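Local coordinates for protein JSC1_58120g3 ([Leptolyngbya] sp. JSC-1, PDB 6XHH) that binds a verdin-type linear tetrapyrrole in its GAF domain and probably acts as a far-red light sensor of the cyanobacteriochrome family, at residues A[37-42]-A[143-148]; A[130-135]-A[165-170]; A[88-93]-A[153-158]; A[134-139]-A[173-178]. One frame throughout, in Å; residues are numbered along the deposited sequence.

Interaction 1 of 4, residues A[37-42]-A[143-148]; sequences RVTIYK and LLSAFQ. With M1V (mesobiliverdin IX(alpha)), chain C.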
# COMPACT_ATOMS: atom_id res chain seq x y z
N ARG A 37 -4.72 9.66 -0.14
CA ARG A 37 -5.22 8.53 0.63
C ARG A 37 -4.10 7.54 0.89
O ARG A 37 -3.29 7.29 0.01
CB ARG A 37 -6.36 7.80 -0.09
CG ARG A 37 -7.23 7.01 0.85
CD ARG A 37 -8.07 5.98 0.14
NE ARG A 37 -9.00 6.53 -0.85
CZ ARG A 37 -10.20 7.05 -0.56
NH1 ARG A 37 -10.63 7.12 0.70
NH2 ARG A 37 -10.97 7.48 -1.55
N VAL A 38 -4.08 7.00 2.10
CA VAL A 38 -3.28 5.83 2.44
C VAL A 38 -4.20 4.84 3.15
O VAL A 38 -4.98 5.23 4.02
CB VAL A 38 -2.07 6.19 3.33
CG1 VAL A 38 -1.28 4.93 3.71
CG2 VAL A 38 -1.16 7.15 2.62
N THR A 39 -4.10 3.57 2.77
CA THR A 39 -4.99 2.54 3.30
C THR A 39 -4.19 1.34 3.80
O THR A 39 -3.12 1.01 3.28
CB THR A 39 -5.99 2.02 2.24
OG1 THR A 39 -5.29 1.42 1.14
CG2 THR A 39 -6.86 3.13 1.72
N ILE A 40 -4.78 0.67 4.78
CA ILE A 40 -4.38 -0.67 5.19
C ILE A 40 -5.50 -1.61 4.82
O ILE A 40 -6.66 -1.40 5.20
CB ILE A 40 -4.06 -0.74 6.70
CG1 ILE A 40 -2.83 0.12 7.00
CG2 ILE A 40 -3.81 -2.18 7.13
CD1 ILE A 40 -2.68 0.50 8.48
N TYR A 41 -5.16 -2.65 4.06
CA TYR A 41 -6.10 -3.59 3.49
C TYR A 41 -5.69 -4.98 3.92
O TYR A 41 -4.51 -5.35 3.83
CB TYR A 41 -6.08 -3.45 1.96
CG TYR A 41 -6.73 -4.50 1.09
CD1 TYR A 41 -6.04 -5.65 0.74
CD2 TYR A 41 -7.97 -4.27 0.51
CE1 TYR A 41 -6.59 -6.58 -0.13
CE2 TYR A 41 -8.54 -5.20 -0.36
CZ TYR A 41 -7.83 -6.35 -0.68
OH TYR A 41 -8.39 -7.26 -1.54
N LYS A 42 -6.65 -5.74 4.44
CA LYS A 42 -6.40 -7.06 4.99
C LYS A 42 -6.88 -8.14 4.03
O LYS A 42 -8.05 -8.13 3.61
CB LYS A 42 -7.08 -7.21 6.34
CG LYS A 42 -6.93 -8.60 6.94
CD LYS A 42 -7.53 -8.65 8.34
CE LYS A 42 -7.24 -10.01 8.95
NZ LYS A 42 -7.72 -10.17 10.35
N LEU A 143 -2.04 -5.46 2.54
CA LEU A 143 -1.35 -4.48 1.72
C LEU A 143 -1.44 -3.10 2.34
O LEU A 143 -2.49 -2.72 2.88
CB LEU A 143 -1.95 -4.44 0.30
CG LEU A 143 -2.02 -5.76 -0.47
CD1 LEU A 143 -2.86 -5.62 -1.74
CD2 LEU A 143 -0.62 -6.24 -0.80
N LEU A 144 -0.36 -2.35 2.23
CA LEU A 144 -0.31 -0.92 2.54
C LEU A 144 -0.22 -0.17 1.22
O LEU A 144 0.72 -0.41 0.43
CB LEU A 144 0.87 -0.59 3.45
CG LEU A 144 1.22 0.87 3.71
CD1 LEU A 144 0.15 1.58 4.52
CD2 LEU A 144 2.56 0.99 4.44
N SER A 145 -1.19 0.70 0.95
CA SER A 145 -1.31 1.40 -0.32
C SER A 145 -1.24 2.90 -0.09
O SER A 145 -1.93 3.44 0.79
CB SER A 145 -2.63 1.05 -1.04
OG SER A 145 -2.70 -0.36 -1.26
N ALA A 146 -0.42 3.57 -0.88
CA ALA A 146 -0.39 5.02 -1.01
C ALA A 146 -1.03 5.41 -2.33
O ALA A 146 -0.61 4.94 -3.39
CB ALA A 146 1.06 5.51 -0.95
N PHE A 147 -2.04 6.28 -2.27
CA PHE A 147 -2.85 6.62 -3.44
C PHE A 147 -2.83 8.13 -3.69
O PHE A 147 -2.88 8.93 -2.75
CB PHE A 147 -4.32 6.20 -3.25
CG PHE A 147 -4.57 4.71 -3.17
CD1 PHE A 147 -4.01 3.82 -4.09
CD2 PHE A 147 -5.42 4.20 -2.20
CE1 PHE A 147 -4.31 2.45 -4.02
CE2 PHE A 147 -5.70 2.84 -2.12
CZ PHE A 147 -5.15 1.97 -3.03
N GLN A 148 -2.81 8.52 -4.96
CA GLN A 148 -3.24 9.85 -5.34
C GLN A 148 -4.50 9.71 -6.18
O GLN A 148 -4.60 8.83 -7.03
CB GLN A 148 -2.14 10.61 -6.09
CG GLN A 148 -2.37 12.13 -6.21
CD GLN A 148 -2.17 12.89 -4.92
OE1 GLN A 148 -2.40 12.37 -3.83
NE2 GLN A 148 -1.74 14.14 -5.04
OA M1V C . -10.50 -6.13 -9.62
C1A M1V C . -10.06 -6.64 -10.65
NA M1V C . -8.76 -6.84 -10.89
C2A M1V C . -10.84 -7.11 -11.73
CMA M1V C . -12.35 -7.06 -11.82
C3A M1V C . -9.97 -7.62 -12.69
CAA M1V C . -10.33 -8.22 -14.00
CBA M1V C . -9.89 -9.68 -14.11
C4A M1V C . -8.61 -7.44 -12.14
CHA M1V C . -7.46 -7.84 -12.78
C1B M1V C . -6.06 -7.74 -12.37
C2B M1V C . -5.01 -8.16 -13.23
CMB M1V C . -5.17 -8.72 -14.62
C3B M1V C . -3.83 -7.95 -12.57
CAB M1V C . -2.44 -8.24 -13.10
CBB M1V C . -1.72 -6.92 -13.45
CGB M1V C . -2.37 -6.27 -14.66
O2B M1V C . -2.27 -6.82 -15.78
O1B M1V C . -3.00 -5.20 -14.56
NB M1V C . -5.52 -7.30 -11.22
C4B M1V C . -4.18 -7.41 -11.29
CHB M1V C . -3.20 -7.08 -10.35
C1C M1V C . -3.26 -6.37 -9.14
C2C M1V C . -2.11 -5.88 -8.50
CAC M1V C . -0.69 -6.13 -8.96
CBC M1V C . -0.37 -7.55 -8.42
CGC M1V C . 0.80 -8.26 -9.09
O2C M1V C . 1.46 -7.69 -9.99
O1C M1V C . 1.11 -9.43 -8.76
C3C M1V C . -2.53 -5.23 -7.34
CMC M1V C . -1.62 -4.56 -6.35
NC M1V C . -4.36 -6.00 -8.40
C4C M1V C . -3.94 -5.30 -7.30
CHC M1V C . -4.91 -4.83 -6.36
C1D M1V C . -4.77 -3.98 -5.29
C2D M1V C . -5.40 -4.13 -4.03
CMD M1V C . -6.28 -5.29 -3.61
ND M1V C . -4.07 -2.78 -5.28
C4D M1V C . -4.22 -2.22 -4.07
OD M1V C . -3.70 -1.14 -3.76
C3D M1V C . -5.05 -3.06 -3.26
CAD M1V C . -5.45 -2.83 -1.83
CBD M1V C . -6.52 -1.76 -1.78
O HOH W 1 -4.13 -0.95 1.11
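With CG of Tyr41 anti to its backbone nitrogen (chi1 167°) and CG of Leu143 anti to its carbonyl carbon (chi1 -55°), the two side chains rise alongside each other from an antiparallel hydrogen-bonded pair, Tyr41 CD1 lying 4.0 Å from Leu143 CD1. Both meet the D-ring end of the bilin, Tyr41 at its substituents and Leu143 at the ring itself. The methyl carbon CMD sits over a face of the phenol ring, 3.5 Å from Tyr41 CZ, while Leu143 CD1 comes within 3.7 Å of C3D. Were Tyr41 an alanine, the methyl edge of the D ring would probably lose its aromatic support and tilt more freely, and Trp68 O would lose its hydroxyl partner. Beyond this pair, Ser145 OG donates to the ring carbonyl OD of the chromophore at 2.8 Å. The same hydroxyl accepts from a water, 2.8 Å from Ser145 OG, which also donates to Leu143 O and bonds to Thr39 OG1, so both strands share in fixing the serine. Phe147 turns a ring edge to the same carbonyl, CZ standing 3.5 Å from OD, and another part of its rim to Arg37 CD. The Arg37 guanidinium pairs with Glu54 and Arg61 O. On the reverse face, Leu144 CD1 packs against Val38 CG1 at 3.7 Å and also touches Ile40 CG1. Helix 18-33 covers Val38 and Ile40 there, while strands 49-56 and 128-136 flank the pair within the central sheet of the GAF domain.

Interaction 2 of 4, residues A[130-135]-A[165-170]; sequences AVVAIF and RVADQL. With M1V (mesobiliverdin IX(alpha)), chain C.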
# COMPACT_ATOMS: atom_id res chain seq x y z
N ALA A 130 1.08 3.29 -5.08
CA ALA A 130 2.27 2.56 -4.66
C ALA A 130 1.82 1.59 -3.58
O ALA A 130 1.26 2.02 -2.57
CB ALA A 130 3.37 3.50 -4.14
N VAL A 131 2.00 0.29 -3.81
CA VAL A 131 1.37 -0.76 -3.02
C VAL A 131 2.44 -1.75 -2.56
O VAL A 131 3.24 -2.23 -3.38
CB VAL A 131 0.26 -1.49 -3.81
CG1 VAL A 131 -0.55 -2.42 -2.88
CG2 VAL A 131 -0.68 -0.49 -4.51
N VAL A 132 2.47 -2.04 -1.26
CA VAL A 132 3.49 -2.94 -0.72
C VAL A 132 2.86 -3.93 0.24
O VAL A 132 1.80 -3.70 0.82
CB VAL A 132 4.63 -2.19 0.01
CG1 VAL A 132 5.28 -1.16 -0.91
CG2 VAL A 132 4.10 -1.56 1.30
N ALA A 133 3.55 -5.05 0.41
CA ALA A 133 3.06 -6.15 1.22
C ALA A 133 3.22 -5.86 2.71
O ALA A 133 4.24 -5.30 3.15
CB ALA A 133 3.80 -7.44 0.86
N ILE A 134 2.23 -6.26 3.49
CA ILE A 134 2.35 -6.33 4.95
C ILE A 134 2.50 -7.79 5.32
O ILE A 134 1.58 -8.58 5.09
CB ILE A 134 1.12 -5.72 5.65
CG1 ILE A 134 0.97 -4.24 5.34
CG2 ILE A 134 1.22 -5.88 7.17
CD1 ILE A 134 -0.39 -3.69 5.78
N PHE A 135 3.65 -8.14 5.90
CA PHE A 135 3.94 -9.50 6.35
C PHE A 135 3.82 -9.60 7.86
O PHE A 135 4.38 -8.79 8.59
CB PHE A 135 5.33 -9.93 5.90
CG PHE A 135 5.35 -10.52 4.55
CD1 PHE A 135 5.07 -11.86 4.36
CD2 PHE A 135 5.62 -9.73 3.45
CE1 PHE A 135 5.07 -12.40 3.09
CE2 PHE A 135 5.63 -10.27 2.18
CZ PHE A 135 5.34 -11.60 1.99
N ARG A 165 9.29 -0.37 4.59
CA ARG A 165 9.73 -0.40 5.99
C ARG A 165 8.58 -0.11 6.94
O ARG A 165 8.50 -0.69 8.02
CB ARG A 165 10.86 0.60 6.22
CG ARG A 165 12.13 0.32 5.43
CD ARG A 165 12.76 -1.01 5.80
NE ARG A 165 12.16 -2.13 5.07
CZ ARG A 165 12.29 -2.32 3.76
NH1 ARG A 165 12.99 -1.47 3.02
NH2 ARG A 165 11.72 -3.38 3.18
N VAL A 166 7.70 0.81 6.55
CA VAL A 166 6.51 1.08 7.36
C VAL A 166 5.62 -0.16 7.42
O VAL A 166 5.11 -0.53 8.49
CB VAL A 166 5.75 2.29 6.80
CG1 VAL A 166 4.43 2.46 7.52
CG2 VAL A 166 6.61 3.55 6.95
N ALA A 167 5.44 -0.83 6.28
CA ALA A 167 4.67 -2.07 6.28
C ALA A 167 5.33 -3.13 7.16
O ALA A 167 4.64 -3.90 7.84
CB ALA A 167 4.49 -2.57 4.85
N ASP A 168 6.66 -3.18 7.16
CA ASP A 168 7.37 -4.04 8.10
C ASP A 168 6.96 -3.75 9.54
O ASP A 168 6.68 -4.67 10.32
CB ASP A 168 8.88 -3.85 7.94
CG ASP A 168 9.43 -4.53 6.69
OD1 ASP A 168 8.73 -5.36 6.08
OD2 ASP A 168 10.59 -4.21 6.33
N GLN A 169 6.93 -2.47 9.91
CA GLN A 169 6.54 -2.09 11.27
C GLN A 169 5.10 -2.49 11.57
O GLN A 169 4.80 -3.01 12.65
CB GLN A 169 6.73 -0.59 11.45
CG GLN A 169 8.17 -0.14 11.41
CD GLN A 169 9.05 -0.99 12.30
OE1 GLN A 169 8.87 -1.02 13.52
NE2 GLN A 169 9.99 -1.72 11.70
N LEU A 170 4.20 -2.27 10.61
CA LEU A 170 2.83 -2.74 10.75
C LEU A 170 2.80 -4.24 10.98
O LEU A 170 2.09 -4.73 11.87
CB LEU A 170 2.02 -2.38 9.51
CG LEU A 170 1.56 -0.93 9.36
CD1 LEU A 170 0.91 -0.76 8.00
CD2 LEU A 170 0.59 -0.55 10.47
OA M1V C . -10.50 -6.13 -9.62
C1A M1V C . -10.06 -6.64 -10.65
NA M1V C . -8.76 -6.84 -10.89
C2A M1V C . -10.84 -7.11 -11.73
CMA M1V C . -12.35 -7.06 -11.82
C3A M1V C . -9.97 -7.62 -12.69
CAA M1V C . -10.33 -8.22 -14.00
CBA M1V C . -9.89 -9.68 -14.11
C4A M1V C . -8.61 -7.44 -12.14
CHA M1V C . -7.46 -7.84 -12.78
C1B M1V C . -6.06 -7.74 -12.37
C2B M1V C . -5.01 -8.16 -13.23
CMB M1V C . -5.17 -8.72 -14.62
C3B M1V C . -3.83 -7.95 -12.57
CAB M1V C . -2.44 -8.24 -13.10
CBB M1V C . -1.72 -6.92 -13.45
CGB M1V C . -2.37 -6.27 -14.66
O2B M1V C . -2.27 -6.82 -15.78
O1B M1V C . -3.00 -5.20 -14.56
NB M1V C . -5.52 -7.30 -11.22
C4B M1V C . -4.18 -7.41 -11.29
CHB M1V C . -3.20 -7.08 -10.35
C1C M1V C . -3.26 -6.37 -9.14
C2C M1V C . -2.11 -5.88 -8.50
CAC M1V C . -0.69 -6.13 -8.96
CBC M1V C . -0.37 -7.55 -8.42
CGC M1V C . 0.80 -8.26 -9.09
O2C M1V C . 1.46 -7.69 -9.99
O1C M1V C . 1.11 -9.43 -8.76
C3C M1V C . -2.53 -5.23 -7.34
CMC M1V C . -1.62 -4.56 -6.35
NC M1V C . -4.36 -6.00 -8.40
C4C M1V C . -3.94 -5.30 -7.30
CHC M1V C . -4.91 -4.83 -6.36
C1D M1V C . -4.77 -3.98 -5.29
C2D M1V C . -5.40 -4.13 -4.03
CMD M1V C . -6.28 -5.29 -3.61
ND M1V C . -4.07 -2.78 -5.28
C4D M1V C . -4.22 -2.22 -4.07
OD M1V C . -3.70 -1.14 -3.76
C3D M1V C . -5.05 -3.06 -3.26
CAD M1V C . -5.45 -2.83 -1.83
CBD M1V C . -6.52 -1.76 -1.78
O HOH W 2 5.95 -6.21 5.37
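Ala167 presents its methyl group to the backbone of strand 130-135, with CB only 3.2 Å from Ala133 O. The same methyl touches Val132 CG2 at 3.7 Å and Ile134 CG1 at 3.9 Å, filling the angle between the two branched side chains. With CG1 anti to the carbonyl carbon (chi1 -57°), Val132 CG2 takes the position between backbone N and carbonyl carbon and so meets the helix. One helical turn on, Leu170 CD1 meets Ile134 CD1 as the two side chains cross obliquely. The short alanine thus lets the helix lie close, its axis 6.7 Å from that of the strand and inclined by 23°. In the next shell a water joins the two elements, since no direct hydrogen bond does: it donates to Ala133 O and to Asp168 OD1 and accepts from Phe135 N. Asp168 is itself steadied by Arg165, whose NE donates in the guanidinium plane to Asp168 OD2 at 2.9 Å, a nearly straight salt-bridge bond of 171°. Farther out, Val166 and Leu170 lean on helix 18-33, which packs beside this one. Val131, which does not touch helix segment 165-170, brings CG2 to 3.2 Å from OD of the bilin. A central antiparallel sheet with helices against one face and the chromophore on the other is the architecture of the bilin-binding GAF domains of the phytochrome superfamily.

Interaction 3 of 4, residues A[88-93]-A[153-158]; sequences VVDDIY and RHWDEA. With EDO (1,2-ethanediol), chain E.
Asp90, at the corner where the chain leaves strand 87-89, grips the loop before helix 157-178 through a His-carboxylate hydrogen bond and bonds to two backbone amides. The charged and polar contacts centre on its carboxylate. His154 ND1 donates to Asp90 OD2 at 2.8 Å, on the syn side and in the imidazole plane, although ring and carboxylate stand 84° apart. Asp90 OD1 takes the backbone N of Trp155 at 3.1 Å from above the carboxylate plane, and a water bonded to OD1 also donates to Trp155 O. Replacing Asp90 by an alanine would probably leave His154 ND1 and the amide of Trp155 without their acceptors and set the imidazole free to turn. The backbone adds a bond from Arg153 N to Asp90 O; next to it, the side-chain oxygen Asp91 OD1 accepts from Tyr93 N in an Asx turn. The apolar part is small: Val88 CG1 rests on Trp155 CB at 3.7 Å, while the indole passes inward to Ala130 and Ala146 of the sheet. Next along the chain, Asp156 is the N-cap of the helix, its OD1 accepting from Glu159 N. Trp155 NE1 donates in its ring plane to Val89 O at 3.2 Å, but reaches that oxygen from above the carbonyl plane.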
# COMPACT_ATOMS: atom_id res chain seq x y z
N VAL A 88 4.15 -0.36 -8.30
CA VAL A 88 4.44 1.07 -8.34
C VAL A 88 3.90 1.64 -9.64
O VAL A 88 4.39 1.30 -10.71
CB VAL A 88 5.95 1.34 -8.23
CG1 VAL A 88 6.21 2.84 -8.18
CG2 VAL A 88 6.55 0.61 -7.01
N VAL A 89 2.89 2.50 -9.55
CA VAL A 89 2.19 3.03 -10.73
C VAL A 89 2.02 4.54 -10.60
O VAL A 89 1.14 5.01 -9.86
CB VAL A 89 0.84 2.34 -10.93
CG1 VAL A 89 0.13 2.92 -12.17
CG2 VAL A 89 1.03 0.83 -11.05
N ASP A 90 2.85 5.31 -11.32
CA ASP A 90 2.70 6.76 -11.30
C ASP A 90 1.32 7.18 -11.80
O ASP A 90 0.70 8.09 -11.25
CB ASP A 90 3.76 7.43 -12.18
CG ASP A 90 5.15 7.34 -11.61
OD1 ASP A 90 5.33 6.66 -10.59
OD2 ASP A 90 6.04 8.01 -12.18
N ASP A 91 0.86 6.54 -12.87
CA ASP A 91 -0.32 6.96 -13.62
C ASP A 91 -1.02 5.68 -14.06
O ASP A 91 -0.46 4.93 -14.86
CB ASP A 91 0.11 7.80 -14.82
CG ASP A 91 -1.04 8.35 -15.65
OD1 ASP A 91 -2.13 7.75 -15.64
OD2 ASP A 91 -0.83 9.37 -16.32
N ILE A 92 -2.23 5.41 -13.55
CA ILE A 92 -2.89 4.14 -13.84
C ILE A 92 -3.15 3.94 -15.33
O ILE A 92 -3.41 2.81 -15.77
CB ILE A 92 -4.21 3.98 -13.05
CG1 ILE A 92 -5.27 4.99 -13.50
CG2 ILE A 92 -3.94 4.01 -11.54
CD1 ILE A 92 -6.67 4.64 -12.95
N TYR A 93 -3.10 5.00 -16.12
CA TYR A 93 -3.34 4.87 -17.55
C TYR A 93 -2.06 4.65 -18.34
O TYR A 93 -2.14 4.40 -19.55
CB TYR A 93 -4.06 6.11 -18.08
CG TYR A 93 -5.37 6.35 -17.35
CD1 TYR A 93 -6.38 5.40 -17.37
CD2 TYR A 93 -5.57 7.51 -16.62
CE1 TYR A 93 -7.58 5.61 -16.70
CE2 TYR A 93 -6.76 7.72 -15.95
CZ TYR A 93 -7.75 6.76 -15.99
OH TYR A 93 -8.94 6.98 -15.33
N ARG A 153 0.98 10.83 -9.86
CA ARG A 153 2.05 11.29 -9.00
C ARG A 153 3.23 10.36 -9.20
O ARG A 153 3.04 9.15 -9.30
CB ARG A 153 1.64 11.29 -7.53
CG ARG A 153 2.71 11.82 -6.59
CD ARG A 153 2.57 11.15 -5.27
NE ARG A 153 3.26 11.80 -4.16
CZ ARG A 153 4.49 11.48 -3.75
NH1 ARG A 153 5.20 10.58 -4.41
NH2 ARG A 153 5.00 12.09 -2.69
N HIS A 154 4.42 10.94 -9.30
CA HIS A 154 5.62 10.15 -9.50
C HIS A 154 6.08 9.55 -8.17
O HIS A 154 6.20 10.27 -7.18
CB HIS A 154 6.73 11.02 -10.09
CG HIS A 154 8.05 10.34 -10.14
ND1 HIS A 154 8.27 9.18 -10.85
CD2 HIS A 154 9.24 10.68 -9.60
CE1 HIS A 154 9.53 8.82 -10.72
NE2 HIS A 154 10.14 9.71 -9.96
N TRP A 155 6.31 8.24 -8.16
CA TRP A 155 6.87 7.55 -7.00
C TRP A 155 8.35 7.28 -7.23
O TRP A 155 8.72 6.70 -8.25
CB TRP A 155 6.14 6.22 -6.74
CG TRP A 155 4.64 6.34 -6.68
CD1 TRP A 155 3.75 6.02 -7.69
CD2 TRP A 155 3.85 6.84 -5.59
NE1 TRP A 155 2.46 6.28 -7.28
CE2 TRP A 155 2.49 6.79 -6.00
CE3 TRP A 155 4.15 7.32 -4.32
CZ2 TRP A 155 1.43 7.19 -5.17
CZ3 TRP A 155 3.09 7.72 -3.49
CH2 TRP A 155 1.75 7.65 -3.92
N ASP A 156 9.20 7.71 -6.29
CA ASP A 156 10.61 7.34 -6.43
C ASP A 156 10.93 6.15 -5.54
O ASP A 156 10.16 5.76 -4.66
CB ASP A 156 11.55 8.53 -6.17
CG ASP A 156 11.46 9.08 -4.76
OD1 ASP A 156 11.38 8.31 -3.78
OD2 ASP A 156 11.56 10.32 -4.61
N GLU A 157 12.10 5.54 -5.78
CA GLU A 157 12.33 4.26 -5.12
C GLU A 157 12.57 4.44 -3.63
O GLU A 157 12.29 3.52 -2.85
CB GLU A 157 13.46 3.49 -5.80
CG GLU A 157 14.81 4.14 -5.84
CD GLU A 157 15.82 3.26 -6.58
OE1 GLU A 157 15.61 2.99 -7.79
OE2 GLU A 157 16.79 2.82 -5.94
N ALA A 158 13.08 5.60 -3.20
CA ALA A 158 13.21 5.85 -1.76
C ALA A 158 11.85 5.88 -1.07
O ALA A 158 11.71 5.42 0.06
CB ALA A 158 13.96 7.16 -1.52
C1 EDO E . 2.78 15.27 -4.44
O1 EDO E . 2.33 14.62 -3.24
C2 EDO E . 1.84 16.42 -4.80
O2 EDO E . 1.57 17.18 -3.61
O HOH W 3 7.89 5.49 -10.59

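Interaction 4 of 4, residues A[134-139]-A[173-178]; sequences IFQGQK and AIQQAE. With EDO (1,2-ethanediol), chain F.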
# COMPACT_ATOMS: atom_id res chain seq x y z
N ILE A 134 2.23 -6.26 3.49
CA ILE A 134 2.35 -6.33 4.95
C ILE A 134 2.50 -7.79 5.32
O ILE A 134 1.58 -8.58 5.09
CB ILE A 134 1.12 -5.72 5.65
CG1 ILE A 134 0.97 -4.24 5.34
CG2 ILE A 134 1.22 -5.88 7.17
CD1 ILE A 134 -0.39 -3.69 5.78
N PHE A 135 3.65 -8.14 5.90
CA PHE A 135 3.94 -9.50 6.35
C PHE A 135 3.82 -9.60 7.86
O PHE A 135 4.38 -8.79 8.59
CB PHE A 135 5.33 -9.93 5.90
CG PHE A 135 5.35 -10.52 4.55
CD1 PHE A 135 5.07 -11.86 4.36
CD2 PHE A 135 5.62 -9.73 3.45
CE1 PHE A 135 5.07 -12.40 3.09
CE2 PHE A 135 5.63 -10.27 2.18
CZ PHE A 135 5.34 -11.60 1.99
N GLN A 136 3.11 -10.62 8.32
CA GLN A 136 3.06 -10.99 9.73
C GLN A 136 3.97 -12.20 9.87
O GLN A 136 3.57 -13.32 9.54
CB GLN A 136 1.63 -11.31 10.14
CG GLN A 136 1.48 -11.91 11.53
CD GLN A 136 0.14 -12.58 11.71
OE1 GLN A 136 -0.77 -12.39 10.89
NE2 GLN A 136 -0.00 -13.37 12.76
N GLY A 137 5.18 -11.98 10.37
CA GLY A 137 6.19 -13.02 10.24
C GLY A 137 6.50 -13.20 8.77
O GLY A 137 6.74 -12.23 8.04
N GLN A 138 6.47 -14.45 8.31
CA GLN A 138 6.59 -14.72 6.88
C GLN A 138 5.23 -15.03 6.25
O GLN A 138 5.16 -15.64 5.18
CB GLN A 138 7.61 -15.84 6.61
CG GLN A 138 8.18 -15.86 5.16
CD GLN A 138 9.72 -15.88 5.05
OE1 GLN A 138 10.40 -14.97 5.52
NE2 GLN A 138 10.26 -16.90 4.37
N LYS A 139 4.13 -14.60 6.88
CA LYS A 139 2.79 -14.77 6.33
C LYS A 139 2.32 -13.46 5.71
O LYS A 139 2.31 -12.42 6.38
CB LYS A 139 1.81 -15.23 7.42
CG LYS A 139 0.36 -15.18 6.99
CD LYS A 139 -0.50 -14.46 8.02
CE LYS A 139 -1.93 -14.28 7.54
NZ LYS A 139 -2.64 -15.58 7.43
N ALA A 173 3.80 -5.14 14.42
CA ALA A 173 2.72 -4.81 15.35
C ALA A 173 1.60 -5.84 15.28
O ALA A 173 1.03 -6.22 16.31
CB ALA A 173 2.20 -3.41 15.06
N ILE A 174 1.25 -6.30 14.07
CA ILE A 174 0.22 -7.32 13.93
C ILE A 174 0.69 -8.63 14.55
O ILE A 174 -0.09 -9.34 15.19
CB ILE A 174 -0.14 -7.51 12.44
CG1 ILE A 174 -0.76 -6.24 11.86
CG2 ILE A 174 -1.10 -8.69 12.27
CD1 ILE A 174 -0.59 -6.14 10.34
N GLN A 175 1.95 -8.99 14.32
CA GLN A 175 2.49 -10.21 14.90
C GLN A 175 2.44 -10.15 16.42
O GLN A 175 2.01 -11.11 17.07
CB GLN A 175 3.93 -10.40 14.41
CG GLN A 175 4.57 -11.73 14.77
CD GLN A 175 6.00 -11.81 14.25
OE1 GLN A 175 6.79 -10.89 14.43
NE2 GLN A 175 6.32 -12.92 13.59
N GLN A 176 2.85 -9.02 17.00
CA GLN A 176 2.87 -8.89 18.46
C GLN A 176 1.47 -8.85 19.04
O GLN A 176 1.25 -9.31 20.16
CB GLN A 176 3.66 -7.64 18.86
CG GLN A 176 3.73 -7.39 20.36
CD GLN A 176 4.57 -8.42 21.09
OE1 GLN A 176 5.32 -9.18 20.48
NE2 GLN A 176 4.43 -8.46 22.41
N ALA A 177 0.50 -8.32 18.29
CA ALA A 177 -0.89 -8.33 18.75
C ALA A 177 -1.48 -9.74 18.69
O ALA A 177 -2.28 -10.11 19.55
CB ALA A 177 -1.73 -7.36 17.92
N GLU A 178 -1.09 -10.53 17.69
CA GLU A 178 -1.56 -11.91 17.62
C GLU A 178 -0.90 -12.78 18.68
O GLU A 178 -1.49 -13.77 19.12
CB GLU A 178 -1.30 -12.48 16.23
CG GLU A 178 -2.44 -12.24 15.26
CD GLU A 178 -3.39 -13.42 15.20
OE1 GLU A 178 -3.07 -14.40 14.51
OE2 GLU A 178 -4.45 -13.35 15.85
C1 EDO F . 10.10 -13.05 7.78
O1 EDO F . 10.67 -12.27 6.73
C2 EDO F . 9.89 -12.15 8.99
O2 EDO F . 9.74 -12.95 10.16
O HOH W 4 1.94 -13.62 15.15
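Ile134 and Gln136 bring the end of strand 128-136, just before a type II' beta hairpin turn from Gln136 to Lys139, against the last turns of the long C-terminal helix. The close-packed part lies inward. There Ile134 CG2 meets Ile174 CD1 at 3.7 Å, the two side chains crossing at about a right angle, and Trp141 and Phe22 also touch Ile174. Gln136, its CG anti to the backbone N (chi1 171°) and its chain extended, lays its CG methylene against the helix: CG is 3.9 Å from Gln175 CA, and OE1 lies near Ile174 CG2. At the turn, Gly137 has a positive phi of 65°, which favours glycine, and its CA is met by Gln175 NE2 at 3.4 Å. Toward the exposed side the contact thins out into polar chains and water. The Gln136 amide passes Glu178 with its plane nearly perpendicular to the carboxylate, NE2 standing 3.7 Å from CG of Glu178 without a hydrogen bond across. Gln138 OE1 accepts a weak bond from an ethanediol, probably from the crystallisation liquor. A water links the two segments on this side, accepting from Gln136 NE2 at 3.1 Å and donating to Gln175 O at 3.2 Å.

In the fold
Read from the N terminus, strand 37-43 comes first, and interaction 1 closes a loop of 100 residues by pairing it with strand 139-148. Interaction 3 starts inside that loop, at 88-93, and ends beyond it at 153-158, so the two cross. Interactions 2 and 4 set out from strand 128-136, sharing Ile134 and Phe135, and run past the ends of both to successive parts of helix 157-178. Interactions 3, 2 and 4 thus bind the loop leading into that helix, its middle and its end to the sheet, with 3 and 4 about 27 Å apart between centres. Interactions 1 and 2 touch through neighbouring strands, and both reach the bilin.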